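Side-chain contacts in Ton_1535 (Thermococcus onnurineus, PDB 3ZPJ), which is of unknown function but folds as an all-helical alpha-solenoid with a left-handed helical turn: residues A[65-70]-A[74-79]; A[105-110]-A[114-119]. All coordinates share one frame; numbering follows the deposited sequence.

Contact 1: residues A[65-70]-A[74-79]; sequences KKLRDP and AVAYSI
The ring of Y77 approaches K65 with its hydroxyl end, OH lying 4.2 Å from K65 CA, while A64, R99 and A100 also pack against this side chain. The second flat group, the guanidinium of R68, has K65 O at its edge and in its plane. R68 lies in the turn and Y77 on the helix after it, in a helical hairpin of the alpha-solenoid where helix 53-66 gives way to helix 70-86. R68 makes the break with a positive phi of 78°, and D69 follows as N-cap, its OD2 accepting from the backbone N of N72. K65 O is hydrogen-bonded to NZ of K73, a tie between the end of one helix and the start of the next. L67 carries the apolar part of the contact. Its CD1 continues the chain extended from CA (chi2 -176°) and meets A76 CB at 3.7 Å; P29 of helix 29-45 touches the same leucine, and A64 of helix 53-66 the same alanine. The first turn of the new helix is closed by A74 N donating to P70 O at 3.0 Å, and A74 CB sits 3.3 Å from that same oxygen. One turn on, A74 O is gripped by two donors of S78, the backbone N at 3.0 Å and OG at 2.9 Å, which reach it from opposite faces of its carbonyl plane.

Contact 2: residues A[105-110]-A[114-119]; sequences NEIESP and GMVLST
I107 brings its terminal methyl to the branched end of V116, the two side chains slanting across each other and not running side by side. Toward V116 the isoleucine touches with CD1, which lies 3.6 Å from V116 CG2, 3.8 Å from V116 CB and 4.1 Å from V116 CG1, so that a single methyl rests against the branch point of the valine and leans to one of its arms. Two torsions bring it there: CG1 of I107 stands beside the backbone N, anti to the carbonyl carbon (chi1 -53°), and CD1 then carries straight on from CA (chi2 -176°), giving the side chain its full length across the turn. On the helix, V116 holds CG2 beside its own backbone N, and this is the methyl that receives the closest approach.

The hydrophobic touch spans the turn that leads into helix 110-126 in this alpha-solenoid. S109 is the N-cap, with OG accepting from the backbone N of E112, and P110 supplies the first residue of the helix. P110 O takes the N-H of G114 at 2.9 Å, an i to i+4 bond with an N-H...O angle of 155°, and closes the first turn of the helix. A polar tie lies before the hydrophobic pair in the chain: N105 OD1 is hydrogen-bonded to NZ of K113, tying the residue just past helix 90-104 to helix 110-126.

Three neighbouring helices touch this hairpin. I107 lies on P70 and V116 on A71, both of helix 70-86; L117 packs on A140 and T143 of helix 130-146, and M115 touches R160 of helix 151-170.

In the fold
Contacts 1 and 2 are successive turns between helices, their centres about 12 Å apart, with a similar layout of contacts but different backbone routes: R68 has positive phi in contact 1, whereas I107 is extended in contact 2. Each is partly buried: the touching helix residues are mostly buried, while the turn is more open to solvent, and contact 1 includes an exposed lysine. An aliphatic pair and a side-chain N-cap recur in both. The lysine tie differs, reaching a backbone oxygen in contact 1 and an asparagine side-chain oxygen in contact 2. Contact 1 adds an aromatic ring and has alanine where contact 2 has glycine. Helix 70-86 packs on contact 2, A74 CB lying 3.5 Å from V116 CG1.

Contact 1: residues A[65-70]-A[74-79]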
ATOM      1  N   LYS A  65      26.059  15.046  10.503  1.00 43.44           N
ATOM      2  CA  LYS A  65      26.490  16.413  10.732  1.00 42.47           C
ATOM      3  C   LYS A  65      27.819  16.693  10.010  1.00 44.12           C
ATOM      4  O   LYS A  65      28.042  17.797   9.516  1.00 49.05           O
ATOM      5  CB  LYS A  65      26.566  16.705  12.241  1.00 40.04           C
ATOM      6  CG  LYS A  65      27.555  17.809  12.640  1.00 52.50           C
ATOM      7  CD  LYS A  65      26.897  19.159  12.896  1.00 58.86           C
ATOM      8  CE  LYS A  65      26.523  19.366  14.362  1.00 63.01           C
ATOM      9  NZ  LYS A  65      25.170  18.804  14.651  1.00 61.50           N
ATOM     10  N   LYS A  66      28.687  15.692   9.906  1.00 43.60           N
ATOM     11  CA  LYS A  66      29.993  15.919   9.285  1.00 47.11           C
ATOM     12  C   LYS A  66      29.983  15.880   7.754  1.00 55.26           C
ATOM     13  O   LYS A  66      30.976  16.222   7.120  1.00 57.15           O
ATOM     14  CB  LYS A  66      31.031  14.936   9.822  1.00 43.45           C
ATOM     15  CG  LYS A  66      31.443  15.194  11.267  1.00 51.90           C
ATOM     16  CD  LYS A  66      32.690  14.385  11.631  1.00 56.71           C
ATOM     17  CE  LYS A  66      33.972  15.123  11.247  1.00 65.75           C
ATOM     18  NZ  LYS A  66      34.163  16.413  11.995  1.00 65.98           N
ATOM     19  N   LEU A  67      28.855  15.501   7.166  1.00 53.64           N
ATOM     20  CA  LEU A  67      28.814  15.127   5.754  1.00 55.09           C
ATOM     21  C   LEU A  67      29.291  16.141   4.694  1.00 63.49           C
ATOM     22  O   LEU A  67      30.004  15.758   3.757  1.00 69.14           O
ATOM     23  CB  LEU A  67      27.433  14.591   5.394  1.00 54.79           C
ATOM     24  CG  LEU A  67      27.310  13.075   5.547  1.00 51.20           C
ATOM     25  CD1 LEU A  67      25.946  12.599   5.085  1.00 47.74           C
ATOM     26  CD2 LEU A  67      28.407  12.394   4.759  1.00 48.93           C
ATOM     27  N   ARG A  68      28.871  17.399   4.816  1.00 57.15           N
ATOM     28  CA  ARG A  68      29.223  18.449   3.832  1.00 65.61           C
ATOM     29  C   ARG A  68      28.443  18.457   2.488  1.00 51.89           C
ATOM     30  O   ARG A  68      27.846  19.471   2.138  1.00 62.10           O
ATOM     31  CB  ARG A  68      30.751  18.545   3.595  1.00 59.21           C
ATOM     32  CG  ARG A  68      31.477  19.505   4.527  1.00 63.67           C
ATOM     33  CD  ARG A  68      30.664  19.793   5.788  1.00 74.45           C
ATOM     34  NE  ARG A  68      30.947  21.108   6.354  1.00 83.75           N
ATOM     35  CZ  ARG A  68      30.522  21.509   7.550  1.00 96.14           C
ATOM     36  NH1 ARG A  68      29.798  20.687   8.305  1.00 95.50           N
ATOM     37  NH2 ARG A  68      30.829  22.726   7.998  1.00 97.99           N
ATOM     38  N   ASP A  69      28.458  17.361   1.735  1.00 43.16           N
ATOM     39  CA  ASP A  69      27.741  17.330   0.456  1.00 43.03           C
ATOM     40  C   ASP A  69      26.230  17.263   0.668  1.00 52.76           C
ATOM     41  O   ASP A  69      25.723  16.311   1.270  1.00 59.96           O
ATOM     42  CB  ASP A  69      28.199  16.170  -0.434  1.00 45.48           C
ATOM     43  CG  ASP A  69      27.196  15.859  -1.552  1.00 65.42           C
ATOM     44  OD1 ASP A  69      27.010  16.699  -2.461  1.00 73.26           O
ATOM     45  OD2 ASP A  69      26.586  14.773  -1.523  1.00 65.80           O
ATOM     46  N   PRO A  70      25.507  18.265   0.150  1.00 51.97           N
ATOM     47  CA  PRO A  70      24.080  18.496   0.408  1.00 52.45           C
ATOM     48  C   PRO A  70      23.191  17.281   0.119  1.00 42.77           C
ATOM     49  O   PRO A  70      22.274  17.015   0.897  1.00 44.82           O
ATOM     50  CB  PRO A  70      23.735  19.658  -0.531  1.00 51.72           C
ATOM     51  CG  PRO A  70      25.017  20.340  -0.762  1.00 63.60           C
ATOM     52  CD  PRO A  70      26.056  19.260  -0.780  1.00 59.97           C
ATOM     53  N   ALA A  74      21.248  15.173   3.042  1.00 35.25           N
ATOM     54  CA  ALA A  74      19.808  15.130   2.907  1.00 42.48           C
ATOM     55  C   ALA A  74      19.327  13.701   3.078  1.00 37.22           C
ATOM     56  O   ALA A  74      18.359  13.462   3.798  1.00 41.14           O
ATOM     57  CB  ALA A  74      19.378  15.690   1.565  1.00 37.28           C
ATOM     58  N   VAL A  75      20.009  12.753   2.437  1.00 31.24           N
ATOM     59  CA  VAL A  75      19.605  11.358   2.551  1.00 38.75           C
ATOM     60  C   VAL A  75      19.846  10.875   3.971  1.00 45.57           C
ATOM     61  O   VAL A  75      18.989  10.225   4.563  1.00 40.45           O
ATOM     62  CB  VAL A  75      20.328  10.447   1.541  1.00 43.67           C
ATOM     63  CG1 VAL A  75      19.845   9.019   1.695  1.00 43.74           C
ATOM     64  CG2 VAL A  75      20.055  10.919   0.114  1.00 39.94           C
ATOM     65  N   ALA A  76      20.996  11.231   4.535  1.00 43.05           N
ATOM     66  CA  ALA A  76      21.318  10.799   5.889  1.00 47.31           C
ATOM     67  C   ALA A  76      20.280  11.300   6.905  1.00 47.72           C
ATOM     68  O   ALA A  76      19.767  10.526   7.726  1.00 42.81           O
ATOM     69  CB  ALA A  76      22.712  11.247   6.276  1.00 33.76           C
ATOM     70  N   TYR A  77      19.972  12.590   6.827  1.00 33.07           N
ATOM     71  CA  TYR A  77      18.941  13.191   7.663  1.00 38.40           C
ATOM     72  C   TYR A  77      17.583  12.499   7.467  1.00 41.10           C
ATOM     73  O   TYR A  77      16.812  12.349   8.419  1.00 40.74           O
ATOM     74  CB  TYR A  77      18.805  14.676   7.337  1.00 38.51           C
ATOM     75  CG  TYR A  77      19.880  15.566   7.919  1.00 42.12           C
ATOM     76  CD1 TYR A  77      20.567  15.210   9.075  1.00 43.24           C
ATOM     77  CD2 TYR A  77      20.189  16.782   7.325  1.00 45.04           C
ATOM     78  CE1 TYR A  77      21.539  16.037   9.610  1.00 44.52           C
ATOM     79  CE2 TYR A  77      21.162  17.620   7.853  1.00 44.10           C
ATOM     80  CZ  TYR A  77      21.833  17.245   8.994  1.00 51.43           C
ATOM     81  OH  TYR A  77      22.798  18.082   9.515  1.00 60.89           O
ATOM     82  N   SER A  78      17.296  12.074   6.238  1.00 32.40           N
ATOM     83  CA  SER A  78      16.042  11.366   5.944  1.00 33.49           C
ATOM     84  C   SER A  78      16.001  10.017   6.617  1.00 33.69           C
ATOM     85  O   SER A  78      14.986   9.636   7.205  1.00 45.21           O
ATOM     86  CB  SER A  78      15.864  11.161   4.445  1.00 34.69           C
ATOM     87  OG  SER A  78      15.666  12.393   3.801  1.00 42.51           O
ATOM     88  N   ILE A  79      17.108   9.289   6.514  1.00 33.54           N
ATOM     89  CA  ILE A  79      17.254   7.998   7.181  1.00 36.42           C
ATOM     90  C   ILE A  79      17.039   8.129   8.690  1.00 46.82           C
ATOM     91  O   ILE A  79      16.259   7.391   9.292  1.00 49.07           O
ATOM     92  CB  ILE A  79      18.611   7.384   6.855  1.00 36.11           C
ATOM     93  CG1 ILE A  79      18.733   7.242   5.329  1.00 35.34           C
ATOM     94  CG2 ILE A  79      18.798   6.030   7.564  1.00 35.87           C
ATOM     95  CD1 ILE A  79      19.994   6.555   4.857  1.00 27.89           C
TER

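Contact 2: residues A[105-110]-A[114-119]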
ATOM      1  N   ASN A 105      17.363  21.832  -0.897  1.00 46.45           N
ATOM      2  CA  ASN A 105      17.259  23.133  -1.549  1.00 52.74           C
ATOM      3  C   ASN A 105      18.603  23.809  -1.766  1.00 63.28           C
ATOM      4  O   ASN A 105      18.653  24.939  -2.238  1.00 80.53           O
ATOM      5  CB  ASN A 105      16.336  24.071  -0.760  1.00 54.72           C
ATOM      6  CG  ASN A 105      14.864  23.756  -0.968  1.00 59.95           C
ATOM      7  OD1 ASN A 105      14.477  23.226  -2.003  1.00 65.74           O
ATOM      8  ND2 ASN A 105      14.036  24.094   0.014  1.00 56.53           N
ATOM      9  N   GLU A 106      19.689  23.128  -1.414  1.00 60.91           N
ATOM     10  CA  GLU A 106      21.027  23.687  -1.601  1.00 70.19           C
ATOM     11  C   GLU A 106      21.664  23.088  -2.851  1.00 62.86           C
ATOM     12  O   GLU A 106      22.662  23.597  -3.363  1.00 54.20           O
ATOM     13  CB  GLU A 106      21.895  23.436  -0.365  1.00 69.85           C
ATOM     14  CG  GLU A 106      22.675  24.647   0.102  1.00 82.30           C
ATOM     15  CD  GLU A 106      21.809  25.886   0.286  1.00 89.37           C
ATOM     16  OE1 GLU A 106      20.621  25.744   0.650  1.00 93.48           O
ATOM     17  OE2 GLU A 106      22.321  27.007   0.063  1.00 87.41           O
ATOM     18  N   ILE A 107      21.059  22.007  -3.333  1.00 40.99           N
ATOM     19  CA  ILE A 107      21.494  21.313  -4.537  1.00 46.99           C
ATOM     20  C   ILE A 107      21.277  22.120  -5.811  1.00 56.60           C
ATOM     21  O   ILE A 107      20.210  22.724  -6.010  1.00 48.41           O
ATOM     22  CB  ILE A 107      20.749  19.998  -4.682  1.00 37.52           C
ATOM     23  CG1 ILE A 107      20.893  19.178  -3.394  1.00 34.39           C
ATOM     24  CG2 ILE A 107      21.267  19.233  -5.880  1.00 37.99           C
ATOM     25  CD1 ILE A 107      20.250  17.779  -3.487  1.00 45.21           C
ATOM     26  N   GLU A 108      22.291  22.117  -6.675  1.00 72.77           N
ATOM     27  CA  GLU A 108      22.302  22.954  -7.872  1.00 77.17           C
ATOM     28  C   GLU A 108      21.603  22.293  -9.062  1.00 65.23           C
ATOM     29  O   GLU A 108      20.706  22.873  -9.665  1.00 70.84           O
ATOM     30  CB  GLU A 108      23.739  23.315  -8.238  1.00 83.37           C
ATOM     31  CG  GLU A 108      23.853  24.569  -9.075  1.00101.50           C
ATOM     32  CD  GLU A 108      23.347  25.804  -8.346  1.00112.29           C
ATOM     33  OE1 GLU A 108      23.320  25.796  -7.095  1.00115.87           O
ATOM     34  OE2 GLU A 108      22.971  26.783  -9.026  1.00114.38           O
ATOM     35  N   SER A 109      22.041  21.086  -9.396  1.00 54.80           N
ATOM     36  CA  SER A 109      21.410  20.256 -10.418  1.00 57.68           C
ATOM     37  C   SER A 109      19.950  19.989 -10.070  1.00 52.53           C
ATOM     38  O   SER A 109      19.677  19.350  -9.058  1.00 55.33           O
ATOM     39  CB  SER A 109      22.144  18.910 -10.496  1.00 52.11           C
ATOM     40  OG  SER A 109      21.529  18.017 -11.413  1.00 53.01           O
ATOM     41  N   PRO A 110      19.011  20.472 -10.901  1.00 47.91           N
ATOM     42  CA  PRO A 110      17.592  20.178 -10.618  1.00 40.58           C
ATOM     43  C   PRO A 110      17.272  18.701 -10.724  1.00 49.30           C
ATOM     44  O   PRO A 110      16.413  18.197  -9.990  1.00 46.68           O
ATOM     45  CB  PRO A 110      16.816  20.989 -11.673  1.00 39.59           C
ATOM     46  CG  PRO A 110      17.847  21.516 -12.639  1.00 46.62           C
ATOM     47  CD  PRO A 110      19.182  21.500 -11.942  1.00 47.16           C
ATOM     48  N   GLY A 114      15.808  16.696  -7.628  1.00 39.79           N
ATOM     49  CA  GLY A 114      14.603  15.902  -7.777  1.00 37.29           C
ATOM     50  C   GLY A 114      14.793  14.518  -7.205  1.00 35.26           C
ATOM     51  O   GLY A 114      13.905  13.981  -6.549  1.00 42.43           O
ATOM     52  N   MET A 115      15.964  13.948  -7.459  1.00 38.70           N
ATOM     53  CA  MET A 115      16.290  12.592  -7.031  1.00 48.89           C
ATOM     54  C   MET A 115      16.328  12.498  -5.516  1.00 44.40           C
ATOM     55  O   MET A 115      15.752  11.583  -4.909  1.00 34.94           O
ATOM     56  CB  MET A 115      17.651  12.193  -7.597  1.00 60.61           C
ATOM     57  CG  MET A 115      17.680  12.062  -9.107  1.00 69.63           C
ATOM     58  SD  MET A 115      16.863  10.567  -9.661  1.00 61.51           S
ATOM     59  CE  MET A 115      18.155   9.976 -10.743  1.00 39.90           C
ATOM     60  N   VAL A 116      17.030  13.449  -4.916  1.00 39.56           N
ATOM     61  CA  VAL A 116      17.129  13.529  -3.473  1.00 38.54           C
ATOM     62  C   VAL A 116      15.746  13.737  -2.873  1.00 37.53           C
ATOM     63  O   VAL A 116      15.398  13.075  -1.905  1.00 44.67           O
ATOM     64  CB  VAL A 116      18.074  14.667  -3.051  1.00 47.51           C
ATOM     65  CG1 VAL A 116      17.907  14.994  -1.580  1.00 44.47           C
ATOM     66  CG2 VAL A 116      19.518  14.301  -3.371  1.00 42.40           C
ATOM     67  N   LEU A 117      14.936  14.616  -3.460  1.00 29.42           N
ATOM     68  CA  LEU A 117      13.591  14.833  -2.899  1.00 35.13           C
ATOM     69  C   LEU A 117      12.727  13.567  -2.852  1.00 33.34           C
ATOM     70  O   LEU A 117      11.990  13.338  -1.881  1.00 40.39           O
ATOM     71  CB  LEU A 117      12.845  15.936  -3.630  1.00 35.25           C
ATOM     72  CG  LEU A 117      13.505  17.286  -3.420  1.00 41.88           C
ATOM     73  CD1 LEU A 117      12.777  18.337  -4.227  1.00 41.11           C
ATOM     74  CD2 LEU A 117      13.466  17.613  -1.947  1.00 38.46           C
ATOM     75  N   SER A 118      12.831  12.736  -3.881  1.00 28.81           N
ATOM     76  CA  SER A 118      11.958  11.565  -3.950  1.00 37.75           C
ATOM     77  C   SER A 118      12.384  10.508  -2.937  1.00 26.63           C
ATOM     78  O   SER A 118      11.561   9.702  -2.508  1.00 46.82           O
ATOM     79  CB  SER A 118      11.906  10.992  -5.373  1.00 40.41           C
ATOM     80  OG  SER A 118      13.195  10.958  -5.951  1.00 49.65           O
ATOM     81  N   THR A 119      13.668  10.515  -2.573  1.00 29.52           N
ATOM     82  CA  THR A 119      14.222   9.633  -1.545  1.00 32.39           C
ATOM     83  C   THR A 119      13.658  10.064  -0.200  1.00 32.25           C
ATOM     84  O   THR A 119      13.214   9.250   0.613  1.00 32.30           O
ATOM     85  CB  THR A 119      15.784   9.731  -1.482  1.00 43.47           C
ATOM     86  OG1 THR A 119      16.356   9.123  -2.641  1.00 38.75           O
ATOM     87  CG2 THR A 119      16.341   9.023  -0.246  1.00 37.38           C
TER